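Local coordinates for protein acetyl-CoA C-acetyltransferase (Syntrophomonas wolfei subsp. wolfei, PDB 7N7Z) that probably catalyses the thiolase reaction, in which two acetyl-CoA molecules condense to acetoacetyl-CoA, or its reverse, at residues 14-19 / 255-260. Sequence-based numbering, arbitrary orientation.
Sequences ARTPIG and DCAAAA
A14 and A259 form an antiparallel hydrogen-bonded pair, joined by A14 N to A259 O and by A259 N to A14 O. One residue on, the strands close to 4.0 Å between the CA atoms of R15 and A258, and their CB atoms touch. Past R15 the pairing is interrupted: T16 N still reaches A257 O (2.9 Å, 164° at the hydrogen), but the return bond, from A257 N, goes to T16 OG1 (3.2 Å). With chi1 at 73°, this hydroxyl lies between its backbone N and carbonyl carbon, turned to the A257 amide while also bonding P17 O. Strands 8-20 and 254-264 are neighbours in the mixed sheet of the N-terminal half of the layered alpha-beta-alpha-beta-alpha thiolase fold, and a one-residue register shift separates this ladder from the next. Replacing T16 by an alanine removes the hydroxyl and would probably leave A257 N without this acceptor and P17 O without its local partner. Against the close A14-T16 ladder, the equally buried P17-I18 stretch packs more loosely: P17 turns its CB away from 255-260, and C256 SG lies 3.5 Å from T16 O and 4.0 Å from I18 CG1. R15, extended from CG to NE, makes salt bridges to E202 and D220. Beyond, G19 N meets D255 O at 2.9 Å and D255 N bonds back to G19 O.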
loop_
_atom_site.group_PDB
_atom_site.type_symbol
_atom_site.label_atom_id
_atom_site.label_comp_id
_atom_site.label_asym_id
_atom_site.label_seq_id
_atom_site.Cartn_x
_atom_site.Cartn_y
_atom_site.Cartn_z
ATOM N N ALA B 14 -22.528 -4.925 -30.076
ATOM C CA ALA B 14 -23.192 -4.376 -28.903
ATOM C C ALA B 14 -22.173 -3.631 -28.056
ATOM O O ALA B 14 -20.969 -3.890 -28.122
ATOM C CB ALA B 14 -23.872 -5.470 -28.074
ATOM N N ARG B 15 -22.681 -2.693 -27.262
ATOM C CA ARG B 15 -21.871 -1.999 -26.275
ATOM C C ARG B 15 -22.756 -1.648 -25.090
ATOM O O ARG B 15 -23.979 -1.545 -25.212
ATOM C CB ARG B 15 -21.218 -0.736 -26.854
ATOM C CG ARG B 15 -22.179 0.402 -27.198
ATOM C CD ARG B 15 -21.424 1.716 -27.363
ATOM N NE ARG B 15 -22.293 2.831 -27.724
ATOM C CZ ARG B 15 -22.781 3.724 -26.872
ATOM N NH1 ARG B 15 -22.540 3.649 -25.573
ATOM N NH2 ARG B 15 -23.533 4.719 -27.336
ATOM N N THR B 16 -22.125 -1.484 -23.936
ATOM C CA THR B 16 -22.810 -0.959 -22.769
ATOM C C THR B 16 -22.850 0.558 -22.861
ATOM O O THR B 16 -22.187 1.160 -23.710
ATOM C CB THR B 16 -22.102 -1.409 -21.494
ATOM O OG1 THR B 16 -20.873 -0.686 -21.346
ATOM C CG2 THR B 16 -21.807 -2.903 -21.536
ATOM N N PRO B 17 -23.633 1.215 -22.009
ATOM C CA PRO B 17 -23.531 2.672 -21.909
ATOM C C PRO B 17 -22.136 3.076 -21.459
ATOM O O PRO B 17 -21.406 2.301 -20.838
ATOM C CB PRO B 17 -24.590 3.039 -20.860
ATOM C CG PRO B 17 -25.535 1.882 -20.842
ATOM C CD PRO B 17 -24.694 0.673 -21.142
ATOM N N ILE B 18 -21.761 4.305 -21.793
ATOM C CA ILE B 18 -20.481 4.865 -21.378
ATOM C C ILE B 18 -20.707 5.584 -20.052
ATOM O O ILE B 18 -21.320 6.653 -20.010
ATOM C CB ILE B 18 -19.902 5.806 -22.441
ATOM C CG1 ILE B 18 -19.739 5.056 -23.766
ATOM C CG2 ILE B 18 -18.560 6.370 -21.983
ATOM C CD1 ILE B 18 -19.225 5.910 -24.904
ATOM N N GLY B 19 -20.216 4.987 -18.965
ATOM C CA GLY B 19 -20.436 5.533 -17.647
ATOM C C GLY B 19 -19.388 6.555 -17.243
ATOM O O GLY B 19 -18.278 6.585 -17.770
ATOM N N ASP B 255 -16.142 4.394 -18.200
ATOM C CA ASP B 255 -16.259 2.943 -18.212
ATOM C C ASP B 255 -17.125 2.502 -19.385
ATOM O O ASP B 255 -18.124 3.154 -19.709
ATOM C CB ASP B 255 -16.878 2.433 -16.905
ATOM C CG ASP B 255 -16.159 2.951 -15.674
ATOM O OD1 ASP B 255 -14.927 3.149 -15.739
ATOM O OD2 ASP B 255 -16.830 3.156 -14.639
ATOM N N CYS B 256 -16.750 1.388 -20.013
ATOM C CA CYS B 256 -17.555 0.836 -21.098
ATOM C C CYS B 256 -16.974 -0.497 -21.543
ATOM O O CYS B 256 -15.796 -0.790 -21.322
ATOM C CB CYS B 256 -17.624 1.786 -22.296
ATOM S SG CYS B 256 -18.700 1.193 -23.619
ATOM N N ALA B 257 -17.825 -1.292 -22.192
ATOM C CA ALA B 257 -17.417 -2.520 -22.854
ATOM C C ALA B 257 -18.179 -2.646 -24.164
ATOM O O ALA B 257 -19.387 -2.392 -24.214
ATOM C CB ALA B 257 -17.673 -3.756 -21.981
ATOM N N ALA B 258 -17.464 -3.019 -25.220
ATOM C CA ALA B 258 -18.055 -3.320 -26.514
ATOM C C ALA B 258 -17.648 -4.726 -26.933
ATOM O O ALA B 258 -16.639 -5.265 -26.470
ATOM C CB ALA B 258 -17.622 -2.306 -27.580
ATOM N N ALA B 259 -18.449 -5.323 -27.812
ATOM C CA ALA B 259 -18.162 -6.663 -28.299
ATOM C C ALA B 259 -18.703 -6.812 -29.712
ATOM O O ALA B 259 -19.605 -6.084 -30.135
ATOM C CB ALA B 259 -18.762 -7.734 -27.382
ATOM N N ALA B 260 -18.140 -7.772 -30.440
ATOM C CA ALA B 260 -18.541 -8.011 -31.817
ATOM C C ALA B 260 -18.219 -9.450 -32.187
ATOM O O ALA B 260 -17.239 -10.025 -31.708
ATOM C CB ALA B 260 -17.842 -7.043 -32.780
#